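Local coordinates for protein endoglucanase (PDB 5D8Z) that probably cleaves internal beta-1,4-glucosidic bonds of cellulose and related beta-glucans, as a glycoside hydrolase family 5 endoglucanase, at residues Q82-G87 with D96-Y101; P169-W174 with N211-A216; S284-M289 with T334-A339. All blocks are in the same frame, centred on the assembly; numbering follows the deposited sequence.

Contact 1 (Q82-G87 with D96-Y101); sequences QFITDG and DNWAEY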
ATOM      1  N   GLN A  82      13.277   7.214  -5.981  1.00 30.05           N
ATOM      2  CA  GLN A  82      14.330   7.309  -6.946  1.00 30.07           C
ATOM      3  C   GLN A  82      13.789   7.152  -8.377  1.00 29.86           C
ATOM      4  O   GLN A  82      14.050   7.941  -9.254  1.00 32.47           O
ATOM      5  CB  GLN A  82      15.373   6.293  -6.602  1.00 30.97           C
ATOM      6  CG  GLN A  82      16.220   6.693  -5.405  1.00 33.41           C
ATOM      7  CD  GLN A  82      15.753   6.152  -4.063  1.00 36.57           C
ATOM      8  OE1 GLN A  82      14.564   5.927  -3.829  1.00 38.55           O
ATOM      9  NE2 GLN A  82      16.709   5.961  -3.151  1.00 40.77           N
ATOM     10  N   PHE A  83      12.953   6.192  -8.614  1.00 30.37           N
ATOM     11  CA  PHE A  83      12.398   6.070  -9.936  1.00 33.18           C
ATOM     12  C   PHE A  83      11.632   7.332 -10.361  1.00 33.19           C
ATOM     13  O   PHE A  83      11.740   7.813 -11.498  1.00 32.80           O
ATOM     14  CB  PHE A  83      11.496   4.837  -9.980  1.00 35.23           C
ATOM     15  CG  PHE A  83      10.987   4.520 -11.340  1.00 36.87           C
ATOM     16  CD1 PHE A  83      11.769   3.818 -12.229  1.00 37.32           C
ATOM     17  CD2 PHE A  83       9.717   4.929 -11.730  1.00 38.78           C
ATOM     18  CE1 PHE A  83      11.303   3.515 -13.484  1.00 38.36           C
ATOM     19  CE2 PHE A  83       9.239   4.654 -12.994  1.00 39.44           C
ATOM     20  CZ  PHE A  83      10.034   3.947 -13.877  1.00 41.56           C
ATOM     21  N   ILE A  84      10.851   7.877  -9.452  1.00 33.33           N
ATOM     22  CA  ILE A  84       9.997   8.996  -9.801  1.00 32.06           C
ATOM     23  C   ILE A  84      10.823  10.166 -10.212  1.00 34.16           C
ATOM     24  O   ILE A  84      10.432  10.908 -11.113  1.00 39.52           O
ATOM     25  CB  ILE A  84       9.148   9.437  -8.618  1.00 30.03           C
ATOM     26  CG1 ILE A  84       8.074   8.402  -8.377  1.00 30.21           C
ATOM     27  CG2 ILE A  84       8.504  10.778  -8.908  1.00 31.48           C
ATOM     28  CD1 ILE A  84       7.438   8.493  -7.024  1.00 30.50           C
ATOM     29  N   THR A  85      11.948  10.350  -9.534  1.00 32.84           N
ATOM     30  CA  THR A  85      12.785  11.521  -9.745  1.00 35.02           C
ATOM     31  C   THR A  85      14.138  11.248 -10.437  1.00 37.05           C
ATOM     32  O   THR A  85      14.980  12.145 -10.538  1.00 37.61           O
ATOM     33  CB  THR A  85      13.095  12.132  -8.381  1.00 34.74           C
ATOM     34  OG1 THR A  85      13.886  11.194  -7.624  1.00 35.04           O
ATOM     35  CG2 THR A  85      11.796  12.463  -7.661  1.00 31.78           C
ATOM     36  N   ASP A  86      14.349  10.014 -10.882  1.00 37.53           N
ATOM     37  CA  ASP A  86      15.662   9.543 -11.338  1.00 41.24           C
ATOM     38  C   ASP A  86      16.816   9.863 -10.371  1.00 41.22           C
ATOM     39  O   ASP A  86      17.727  10.634 -10.688  1.00 42.38           O
ATOM     40  CB  ASP A  86      15.984  10.035 -12.761  1.00 44.10           C
ATOM     41  CG  ASP A  86      17.123   9.238 -13.423  1.00 47.58           C
ATOM     42  OD1 ASP A  86      17.080   7.975 -13.462  1.00 50.76           O
ATOM     43  OD2 ASP A  86      18.071   9.883 -13.917  1.00 53.34           O
ATOM     44  N   GLY A  87      16.761   9.272  -9.183  1.00 38.30           N
ATOM     45  CA  GLY A  87      17.872   9.344  -8.277  1.00 37.26           C
ATOM     46  C   GLY A  87      17.936  10.472  -7.273  1.00 37.08           C
ATOM     47  O   GLY A  87      18.754  10.395  -6.389  1.00 46.27           O
ATOM     48  N   ASP A  96      10.105  10.715 -18.351  1.00 40.33           N
ATOM     49  CA  ASP A  96      10.142   9.418 -19.007  1.00 41.67           C
ATOM     50  C   ASP A  96       9.760   8.319 -18.033  1.00 43.02           C
ATOM     51  O   ASP A  96       8.958   7.451 -18.376  1.00 46.59           O
ATOM     52  CB  ASP A  96      11.504   9.115 -19.624  1.00 43.69           C
ATOM     53  CG  ASP A  96      11.939  10.177 -20.643  1.00 46.93           C
ATOM     54  OD1 ASP A  96      11.096  10.707 -21.407  1.00 42.42           O
ATOM     55  OD2 ASP A  96      13.149  10.498 -20.658  1.00 53.35           O
ATOM     56  N   ASN A  97      10.307   8.358 -16.818  1.00 40.55           N
ATOM     57  CA  ASN A  97       9.955   7.363 -15.811  1.00 38.35           C
ATOM     58  C   ASN A  97       8.474   7.508 -15.431  1.00 37.44           C
ATOM     59  O   ASN A  97       7.725   6.545 -15.365  1.00 39.16           O
ATOM     60  CB  ASN A  97      10.844   7.500 -14.577  1.00 39.66           C
ATOM     61  CG  ASN A  97      12.268   7.004 -14.797  1.00 39.85           C
ATOM     62  OD1 ASN A  97      12.733   6.897 -15.925  1.00 36.03           O
ATOM     63  ND2 ASN A  97      12.986   6.726 -13.689  1.00 39.84           N
ATOM     64  N   TRP A  98       8.041   8.731 -15.225  1.00 36.40           N
ATOM     65  CA  TRP A  98       6.671   8.973 -14.855  1.00 35.74           C
ATOM     66  C   TRP A  98       5.697   8.513 -15.930  1.00 37.70           C
ATOM     67  O   TRP A  98       4.597   8.031 -15.637  1.00 40.77           O
ATOM     68  CB  TRP A  98       6.462  10.453 -14.551  1.00 35.57           C
ATOM     69  CG  TRP A  98       5.072  10.710 -14.130  1.00 35.07           C
ATOM     70  CD1 TRP A  98       4.043  11.181 -14.904  1.00 33.11           C
ATOM     71  CD2 TRP A  98       4.528  10.454 -12.841  1.00 32.46           C
ATOM     72  NE1 TRP A  98       2.897  11.247 -14.155  1.00 33.43           N
ATOM     73  CE2 TRP A  98       3.173  10.809 -12.882  1.00 32.62           C
ATOM     74  CE3 TRP A  98       5.060   9.962 -11.654  1.00 34.28           C
ATOM     75  CZ2 TRP A  98       2.335  10.679 -11.780  1.00 31.92           C
ATOM     76  CZ3 TRP A  98       4.223   9.828 -10.555  1.00 34.65           C
ATOM     77  CH2 TRP A  98       2.875  10.180 -10.632  1.00 32.10           C
ATOM     78  N   ALA A  99       6.067   8.675 -17.187  1.00 39.75           N
ATOM     79  CA  ALA A  99       5.217   8.153 -18.261  1.00 38.93           C
ATOM     80  C   ALA A  99       4.955   6.645 -18.092  1.00 39.35           C
ATOM     81  O   ALA A  99       3.806   6.180 -18.191  1.00 41.76           O
ATOM     82  CB  ALA A  99       5.864   8.422 -19.583  1.00 39.03           C
ATOM     83  N   GLU A 100       6.013   5.893 -17.793  1.00 36.70           N
ATOM     84  CA  GLU A 100       5.874   4.485 -17.497  1.00 36.30           C
ATOM     85  C   GLU A 100       4.901   4.262 -16.350  1.00 37.26           C
ATOM     86  O   GLU A 100       3.937   3.494 -16.477  1.00 36.17           O
ATOM     87  CB  GLU A 100       7.236   3.853 -17.204  1.00 39.81           C
ATOM     88  CG  GLU A 100       7.966   3.404 -18.479  1.00 41.54           C
ATOM     89  CD  GLU A 100       9.461   3.081 -18.307  1.00 48.97           C
ATOM     90  OE1 GLU A 100      10.002   2.924 -17.169  1.00 48.87           O
ATOM     91  OE2 GLU A 100      10.116   2.955 -19.364  1.00 54.31           O
ATOM     92  N   TYR A 101       5.102   4.974 -15.245  1.00 37.05           N
ATOM     93  CA  TYR A 101       4.330   4.682 -14.050  1.00 35.67           C
ATOM     94  C   TYR A 101       2.903   5.132 -14.187  1.00 36.69           C
ATOM     95  O   TYR A 101       1.992   4.483 -13.680  1.00 40.01           O
ATOM     96  CB  TYR A 101       4.973   5.278 -12.822  1.00 35.27           C
ATOM     97  CG  TYR A 101       4.187   5.039 -11.556  1.00 37.19           C
ATOM     98  CD1 TYR A 101       4.148   3.794 -10.949  1.00 38.19           C
ATOM     99  CD2 TYR A 101       3.465   6.068 -10.962  1.00 35.96           C
ATOM    100  CE1 TYR A 101       3.420   3.595  -9.772  1.00 36.71           C
ATOM    101  CE2 TYR A 101       2.752   5.871  -9.799  1.00 34.90           C
ATOM    102  CZ  TYR A 101       2.733   4.648  -9.218  1.00 34.29           C
ATOM    103  OH  TYR A 101       2.015   4.512  -8.087  1.00 34.26           O
TER
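The Phe-83 ring and the Asn-97 side chain lie one over the other, with ring and amide planes 22° apart. The amide nitrogen stands over the rim of one ring face, with Asn-97 ND2 3.5 Å from Phe-83 CD1, while Asn-97 CB sits over the middle of the same face in a CH-pi contact, 3.8 Å from the centroid. At the ring's edge, Glu-100 OE1 comes in near the plane, 3.4 Å from Phe-83 CZ, where the partly positive ring hydrogens can favour a carboxylate oxygen. Another part of the edge meets Tyr-101 CB, 4.3 Å from Phe-83 CE2. With CG anti to the backbone nitrogen (chi1 -173°), Phe-83 swings its ring out from its own helix and along the partner helix.

Asparagine suits its place because it does two jobs. Its CB and amide cover the ring, and Asn-97 ND2 also donates to Phe-83 O at 2.7 Å, meeting a lone pair in the carbonyl plane. That carbonyl lies at the closing turn of its helix, where its bond from Asp-86 N is weak, so the side-chain donor supplements a poor backbone partner. The weak bond, the one from Gly-87 N to Gln-82 O and the positive phi of Asp-86 together fit a Schellman motif. Deeper in, Ile-84 CG2 approaches the Trp-98 indole obliquely, 4.5 Å from Trp-98 CE3, and completes the apolar side.

Phe-32 meets the rings of both Phe-83 and Tyr-101, and Tyr-101 OH is hydrogen-bonded to Leu-77 O of barrel strand 74-79. Helix 81-85, in the connection leaving that strand, thus packs against the start of helix 95-110, with Leu-143 and Ile-147 of helix 137-149 touching Ile-84.

Contact 2 (P169-W174 with N211-A216); sequences PDINLW and NGSADA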
ATOM      1  N   PRO A 169      13.500   6.266  15.031  1.00 47.38           N
ATOM      2  CA  PRO A 169      13.686   6.559  16.469  1.00 46.18           C
ATOM      3  C   PRO A 169      12.645   7.486  17.139  1.00 45.30           C
ATOM      4  O   PRO A 169      12.389   7.293  18.304  1.00 44.40           O
ATOM      5  CB  PRO A 169      15.091   7.146  16.541  1.00 43.44           C
ATOM      6  CG  PRO A 169      15.402   7.584  15.158  1.00 47.19           C
ATOM      7  CD  PRO A 169      14.627   6.727  14.210  1.00 47.31           C
ATOM      8  N   ASP A 170      12.049   8.457  16.445  1.00 45.29           N
ATOM      9  CA  ASP A 170      11.047   9.320  17.076  1.00 46.99           C
ATOM     10  C   ASP A 170       9.790   9.439  16.232  1.00 46.05           C
ATOM     11  O   ASP A 170       9.746  10.179  15.246  1.00 49.44           O
ATOM     12  CB  ASP A 170      11.589  10.718  17.364  1.00 50.81           C
ATOM     13  CG  ASP A 170      10.507  11.678  17.894  1.00 55.96           C
ATOM     14  OD1 ASP A 170       9.504  11.918  17.191  1.00 58.17           O
ATOM     15  OD2 ASP A 170      10.649  12.209  19.013  1.00 65.03           O
ATOM     16  N   ILE A 171       8.748   8.764  16.677  1.00 40.47           N
ATOM     17  CA  ILE A 171       7.520   8.717  15.938  1.00 42.22           C
ATOM     18  C   ILE A 171       6.787  10.053  15.770  1.00 40.04           C
ATOM     19  O   ILE A 171       6.072  10.262  14.783  1.00 42.56           O
ATOM     20  CB  ILE A 171       6.571   7.718  16.593  1.00 44.95           C
ATOM     21  CG1 ILE A 171       5.411   7.413  15.651  1.00 45.70           C
ATOM     22  CG2 ILE A 171       6.071   8.256  17.925  1.00 46.63           C
ATOM     23  CD1 ILE A 171       5.840   6.683  14.405  1.00 47.78           C
ATOM     24  N   ASN A 172       6.927  10.958  16.718  1.00 37.16           N
ATOM     25  CA  ASN A 172       6.263  12.250  16.568  1.00 37.78           C
ATOM     26  C   ASN A 172       6.879  13.122  15.510  1.00 35.42           C
ATOM     27  O   ASN A 172       6.181  13.926  14.927  1.00 33.42           O
ATOM     28  CB  ASN A 172       6.223  13.009  17.893  1.00 40.75           C
ATOM     29  CG  ASN A 172       5.340  12.313  18.918  1.00 42.82           C
ATOM     30  OD1 ASN A 172       4.098  12.217  18.735  1.00 40.94           O
ATOM     31  ND2 ASN A 172       5.968  11.805  19.999  1.00 39.95           N
ATOM     32  N   LEU A 173       8.189  12.983  15.295  1.00 36.14           N
ATOM     33  CA  LEU A 173       8.865  13.659  14.200  1.00 36.45           C
ATOM     34  C   LEU A 173       8.413  13.049  12.894  1.00 36.31           C
ATOM     35  O   LEU A 173       8.188  13.771  11.922  1.00 36.97           O
ATOM     36  CB  LEU A 173      10.377  13.550  14.325  1.00 37.55           C
ATOM     37  CG  LEU A 173      10.941  14.399  15.462  1.00 40.70           C
ATOM     38  CD1 LEU A 173      12.409  14.066  15.702  1.00 41.81           C
ATOM     39  CD2 LEU A 173      10.764  15.882  15.181  1.00 39.95           C
ATOM     40  N   TRP A 174       8.264  11.731  12.876  1.00 33.88           N
ATOM     41  CA  TRP A 174       7.677  11.071  11.718  1.00 36.94           C
ATOM     42  C   TRP A 174       6.241  11.538  11.416  1.00 36.98           C
ATOM     43  O   TRP A 174       5.895  11.827  10.279  1.00 37.47           O
ATOM     44  CB  TRP A 174       7.690   9.543  11.881  1.00 37.02           C
ATOM     45  CG  TRP A 174       6.946   8.862  10.780  1.00 37.65           C
ATOM     46  CD1 TRP A 174       5.831   8.092  10.900  1.00 40.80           C
ATOM     47  CD2 TRP A 174       7.231   8.928   9.383  1.00 39.32           C
ATOM     48  NE1 TRP A 174       5.411   7.650   9.664  1.00 39.97           N
ATOM     49  CE2 TRP A 174       6.248   8.164   8.714  1.00 39.71           C
ATOM     50  CE3 TRP A 174       8.213   9.557   8.626  1.00 38.93           C
ATOM     51  CZ2 TRP A 174       6.233   8.011   7.333  1.00 38.30           C
ATOM     52  CZ3 TRP A 174       8.173   9.415   7.237  1.00 37.90           C
ATOM     53  CH2 TRP A 174       7.202   8.642   6.617  1.00 36.23           C
ATOM     54  N   ASN A 211       2.909   1.164  20.217  1.00 49.14           N
ATOM     55  CA  ASN A 211       4.214   1.838  20.077  1.00 46.02           C
ATOM     56  C   ASN A 211       4.121   3.334  19.870  1.00 44.96           C
ATOM     57  O   ASN A 211       5.134   4.012  19.716  1.00 46.47           O
ATOM     58  CB  ASN A 211       5.052   1.222  18.953  1.00 44.78           C
ATOM     59  CG  ASN A 211       4.459   1.429  17.573  1.00 44.72           C
ATOM     60  OD1 ASN A 211       3.657   2.341  17.325  1.00 45.32           O
ATOM     61  ND2 ASN A 211       4.841   0.555  16.665  1.00 45.51           N
ATOM     62  N   GLY A 212       2.905   3.849  19.826  1.00 43.64           N
ATOM     63  CA  GLY A 212       2.708   5.278  19.777  1.00 40.42           C
ATOM     64  C   GLY A 212       2.378   5.746  18.404  1.00 40.74           C
ATOM     65  O   GLY A 212       2.105   6.937  18.212  1.00 43.79           O
ATOM     66  N   SER A 213       2.367   4.840  17.437  1.00 40.29           N
ATOM     67  CA  SER A 213       2.103   5.272  16.073  1.00 43.51           C
ATOM     68  C   SER A 213       0.743   5.951  15.963  1.00 42.71           C
ATOM     69  O   SER A 213       0.633   7.038  15.393  1.00 43.61           O
ATOM     70  CB  SER A 213       2.229   4.114  15.099  1.00 47.56           C
ATOM     71  OG  SER A 213       3.489   3.480  15.239  1.00 52.32           O
ATOM     72  N   ALA A 214      -0.272   5.345  16.567  1.00 41.75           N
ATOM     73  CA  ALA A 214      -1.635   5.877  16.516  1.00 43.99           C
ATOM     74  C   ALA A 214      -1.804   7.243  17.164  1.00 44.72           C
ATOM     75  O   ALA A 214      -2.364   8.167  16.544  1.00 40.87           O
ATOM     76  CB  ALA A 214      -2.598   4.887  17.150  1.00 49.34           C
ATOM     77  N   ASP A 215      -1.341   7.393  18.406  1.00 49.69           N
ATOM     78  CA  ASP A 215      -1.516   8.696  19.071  1.00 56.68           C
ATOM     79  C   ASP A 215      -0.753   9.869  18.389  1.00 48.92           C
ATOM     80  O   ASP A 215      -1.280  10.970  18.217  1.00 47.10           O
ATOM     81  CB  ASP A 215      -1.300   8.587  20.596  1.00 65.79           C
ATOM     82  CG  ASP A 215      -2.662   8.344  21.374  1.00 84.52           C
ATOM     83  OD1 ASP A 215      -3.723   8.927  20.984  1.00 86.24           O
ATOM     84  OD2 ASP A 215      -2.686   7.564  22.363  1.00 84.11           O
ATOM     85  N   ALA A 216       0.447   9.599  17.907  1.00 43.17           N
ATOM     86  CA  ALA A 216       1.171  10.584  17.135  1.00 40.48           C
ATOM     87  C   ALA A 216       0.422  10.939  15.864  1.00 37.18           C
ATOM     88  O   ALA A 216       0.242  12.118  15.543  1.00 34.52           O
ATOM     89  CB  ALA A 216       2.536  10.048  16.797  1.00 42.08           C
TER
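Ile-171 and Ala-216 join two helix beginnings in the outer layer of the barrel, where helix 171-187 and the short helix 213-218 lie side by side. Ile-171 carries most of the contact with both of its branches. CG1 is anti to the backbone nitrogen (chi1 -167°), which directs Ile-171 CG1 across to the neighbouring turn, 4.0 Å from Ser-213 CA and 4.1 Å from Ala-216 CB. The other branch, Ile-171 CG2, approaches the same methyl and comes 4.2 Å from Gly-212 O. Beyond them, Ile-171 CD1 ends 4.1 Å from Ser-213 OG. A beta-branched side chain fills this place well, since one residue can touch Gly-212, Ser-213 and Ala-216, on one face of the opposing helix start.

Both helices belong to the (beta/alpha)8 fold: one follows strand 157-160 and the other strand 194-198, so the contact links consecutive strand-to-helix connections. Each helix start carries its own local cap or turn. Asp-170 is the N-cap of the first, and its OD1 takes a capping bond from Leu-173 N. Before the second, Asn-211 OD1 accepts from Ser-213 N at 2.8 Å, nearly along the C=O axis, forming an Asx turn. Gly-212 occupies the N-cap there with phi 102°, where a CB would be pressed against the carbonyl oxygen of Asn-211, so glycine suits the place.

At the more exposed margin, Asn-172 OD1 lies 3.3 Å from Ala-216 CB, alongside a methyl that offers it no hydrogen bond. The small alanine lets the backbones draw close, with Asn-172 CA 5.4 Å from Ala-216 CA. On the buried side, Ser-213 OG accepts a hydrogen bond from Asn-200 N, and Trp-174 NE1 donates to Pro-198 O at the end of strand 194-198.

Contact 3 (S284-M289 with T334-A339); sequences SCETFM and TALVSA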
ATOM      1  N   SER A 284      -3.301 -24.331   5.281  1.00 56.21           N
ATOM      2  CA  SER A 284      -3.232 -23.608   6.563  1.00 56.51           C
ATOM      3  C   SER A 284      -3.546 -22.135   6.393  1.00 56.69           C
ATOM      4  O   SER A 284      -4.173 -21.499   7.237  1.00 61.26           O
ATOM      5  CB  SER A 284      -1.833 -23.745   7.169  1.00 56.89           C
ATOM      6  OG  SER A 284      -0.890 -23.023   6.390  1.00 59.56           O
ATOM      7  N   CYS A 285      -3.115 -21.601   5.276  1.00 58.65           N
ATOM      8  CA  CYS A 285      -3.407 -20.240   4.971  1.00 63.58           C
ATOM      9  C   CYS A 285      -4.832 -19.998   4.457  1.00 55.34           C
ATOM     10  O   CYS A 285      -5.380 -18.946   4.689  1.00 49.27           O
ATOM     11  CB  CYS A 285      -2.368 -19.694   4.001  1.00 71.97           C
ATOM     12  SG  CYS A 285      -1.811 -18.116   4.648  1.00 94.20           S
ATOM     13  N   GLU A 286      -5.442 -20.946   3.768  1.00 56.72           N
ATOM     14  CA  GLU A 286      -6.806 -20.720   3.300  1.00 61.16           C
ATOM     15  C   GLU A 286      -7.728 -20.694   4.511  1.00 62.36           C
ATOM     16  O   GLU A 286      -8.666 -19.904   4.581  1.00 61.32           O
ATOM     17  CB  GLU A 286      -7.255 -21.777   2.288  1.00 65.88           C
ATOM     18  CG  GLU A 286      -6.463 -21.778   0.978  1.00 74.16           C
ATOM     19  CD  GLU A 286      -6.880 -22.888   0.003  1.00 81.71           C
ATOM     20  OE1 GLU A 286      -8.049 -23.341   0.065  1.00 84.42           O
ATOM     21  OE2 GLU A 286      -6.047 -23.293  -0.846  1.00 76.76           O
ATOM     22  N   THR A 287      -7.452 -21.526   5.502  1.00 61.62           N
ATOM     23  CA  THR A 287      -8.313 -21.495   6.662  1.00 61.40           C
ATOM     24  C   THR A 287      -8.049 -20.183   7.391  1.00 56.71           C
ATOM     25  O   THR A 287      -8.960 -19.395   7.552  1.00 59.56           O
ATOM     26  CB  THR A 287      -8.297 -22.785   7.548  1.00 68.51           C
ATOM     27  OG1 THR A 287      -8.352 -22.422   8.927  1.00 71.19           O
ATOM     28  CG2 THR A 287      -7.083 -23.709   7.317  1.00 72.24           C
ATOM     29  N   PHE A 288      -6.807 -19.886   7.741  1.00 55.85           N
ATOM     30  CA  PHE A 288      -6.537 -18.686   8.563  1.00 56.31           C
ATOM     31  C   PHE A 288      -6.813 -17.337   7.898  1.00 52.44           C
ATOM     32  O   PHE A 288      -7.153 -16.394   8.565  1.00 54.59           O
ATOM     33  CB  PHE A 288      -5.098 -18.670   9.068  1.00 57.50           C
ATOM     34  CG  PHE A 288      -4.835 -19.594  10.220  1.00 59.28           C
ATOM     35  CD1 PHE A 288      -5.551 -19.479  11.398  1.00 60.86           C
ATOM     36  CD2 PHE A 288      -3.823 -20.545  10.146  1.00 61.62           C
ATOM     37  CE1 PHE A 288      -5.279 -20.308  12.475  1.00 63.65           C
ATOM     38  CE2 PHE A 288      -3.550 -21.384  11.215  1.00 63.97           C
ATOM     39  CZ  PHE A 288      -4.277 -21.265  12.384  1.00 63.57           C
ATOM     40  N   MET A 289      -6.642 -17.232   6.592  1.00 51.93           N
ATOM     41  CA  MET A 289      -6.881 -15.970   5.894  1.00 50.30           C
ATOM     42  C   MET A 289      -8.375 -15.689   5.781  1.00 51.71           C
ATOM     43  O   MET A 289      -8.808 -14.536   5.830  1.00 46.65           O
ATOM     44  CB  MET A 289      -6.265 -16.026   4.492  1.00 51.70           C
ATOM     45  CG  MET A 289      -6.582 -14.866   3.567  1.00 51.89           C
ATOM     46  SD  MET A 289      -5.951 -13.335   4.239  1.00 55.26           S
ATOM     47  CE  MET A 289      -4.215 -13.646   3.936  1.00 60.07           C
ATOM     48  N   THR A 334      -4.643 -17.827  -8.318  1.00 45.75           N
ATOM     49  CA  THR A 334      -3.954 -18.679  -7.394  1.00 44.89           C
ATOM     50  C   THR A 334      -4.992 -19.191  -6.439  1.00 44.96           C
ATOM     51  O   THR A 334      -6.120 -18.698  -6.411  1.00 46.13           O
ATOM     52  CB  THR A 334      -2.850 -17.948  -6.615  1.00 46.14           C
ATOM     53  OG1 THR A 334      -3.436 -16.928  -5.797  1.00 47.32           O
ATOM     54  CG2 THR A 334      -1.816 -17.357  -7.586  1.00 45.39           C
ATOM     55  N   ALA A 335      -4.599 -20.203  -5.675  1.00 45.98           N
ATOM     56  CA  ALA A 335      -5.468 -20.859  -4.715  1.00 45.42           C
ATOM     57  C   ALA A 335      -6.069 -19.869  -3.711  1.00 49.54           C
ATOM     58  O   ALA A 335      -7.273 -19.911  -3.428  1.00 47.78           O
ATOM     59  CB  ALA A 335      -4.670 -21.905  -3.970  1.00 44.08           C
ATOM     60  N   LEU A 336      -5.214 -18.991  -3.178  1.00 49.44           N
ATOM     61  CA  LEU A 336      -5.553 -18.167  -2.023  1.00 48.30           C
ATOM     62  C   LEU A 336      -6.473 -17.028  -2.386  1.00 50.81           C
ATOM     63  O   LEU A 336      -7.314 -16.598  -1.582  1.00 49.58           O
ATOM     64  CB  LEU A 336      -4.294 -17.580  -1.419  1.00 48.98           C
ATOM     65  CG  LEU A 336      -4.490 -16.715  -0.183  1.00 47.44           C
ATOM     66  CD1 LEU A 336      -5.251 -17.481   0.869  1.00 50.54           C
ATOM     67  CD2 LEU A 336      -3.151 -16.282   0.359  1.00 46.26           C
ATOM     68  N   VAL A 337      -6.304 -16.544  -3.604  1.00 47.62           N
ATOM     69  CA  VAL A 337      -7.191 -15.543  -4.129  1.00 47.11           C
ATOM     70  C   VAL A 337      -8.596 -16.101  -4.361  1.00 49.28           C
ATOM     71  O   VAL A 337      -9.593 -15.410  -4.091  1.00 49.22           O
ATOM     72  CB  VAL A 337      -6.646 -14.949  -5.434  1.00 44.95           C
ATOM     73  CG1 VAL A 337      -7.648 -13.972  -6.037  1.00 46.88           C
ATOM     74  CG2 VAL A 337      -5.345 -14.239  -5.167  1.00 43.30           C
ATOM     75  N   SER A 338      -8.688 -17.323  -4.882  1.00 48.95           N
ATOM     76  CA  SER A 338     -10.004 -17.878  -5.212  1.00 51.93           C
ATOM     77  C   SER A 338     -10.677 -18.534  -4.007  1.00 47.77           C
ATOM     78  O   SER A 338     -11.884 -18.510  -3.895  1.00 51.88           O
ATOM     79  CB  SER A 338      -9.918 -18.858  -6.375  1.00 52.61           C
ATOM     80  OG  SER A 338      -9.166 -19.989  -6.008  1.00 56.90           O
ATOM     81  N   ALA A 339      -9.903 -19.099  -3.101  1.00 46.54           N
ATOM     82  CA  ALA A 339     -10.468 -19.628  -1.865  1.00 51.59           C
ATOM     83  C   ALA A 339     -10.865 -18.514  -0.892  1.00 58.33           C
ATOM     84  O   ALA A 339     -11.921 -18.593  -0.269  1.00 60.89           O
ATOM     85  CB  ALA A 339      -9.495 -20.589  -1.190  1.00 49.75           C
TER
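Ala-335 opens its helix directly after the N-cap Thr-334 and turns its methyl toward Glu-286 of segment 284-289, with Ala-335 CB 3.7 Å from Glu-286 OE2. Leu-336 follows and supplies the apolar centre. Its CG is anti to the backbone nitrogen (chi1 -179°), which carries CD1 across to the other helix; there Leu-336 CD1 lies 4.0 Å from Met-289 CG and 4.1 Å from Cys-285 O. The leucine and methionine side chains cross at about a right angle, and the bends of the methionine chain at chi2 and chi3 suit a flexible residue in a buried place. Ser-338 takes no part across the contact; its OG is hydrogen-bonded back to Ala-335 O, from above the carbonyl plane, beside the regular helical bond from Ala-339 N. One turn after Ala-335 comes Ala-339, with Ala-339 CB 3.4 Å from Glu-286 OE1.

Glu-286 therefore lies across two alanine methyls. Its chain is extended beyond CG, so that the aliphatic part passes Ala-339, with Glu-286 CG 3.9 Å from Ala-339 CB, and the carboxylate reaches the more exposed margin of the contact. Small residues at 335 and 339 leave the room the glutamate occupies, while leucine fills the deeper side.

The segment axes approach to 9.8 Å and cross at -36°. Cys-285 is bonded to Cys-249, and the disulfide Cys-290–Cys-340 ties these same two helices together just beyond Met-289 and Ala-339. Helix 283-298 follows barrel strand 272-277 and helix 335-341 comes after strand 303-312: helices following successive strands packed side by side are the hallmark of the outer layer of a (beta/alpha)8 barrel.

The three contacts come in series along the chain, at separate places around one closed barrel of eight parallel strands. Contact 1 belongs to the connection after strand 74-79, contact 2 to those after strands 157-160 and 194-198, and contact 3 to those after strands 272-277 and 303-312. Their centres are about 30 Å (1 and 2), 35 Å (1 and 3) and 34 Å (2 and 3) apart and no two touch; contacts 1 and 3 lie on opposite sides of the chain's centre. Each joins helical segments outside the strands. The Ser-213 and Met-289 side chains each lie about 13 Å from a bound glucose, so contacts 2 and 3 are packing away from the sugar.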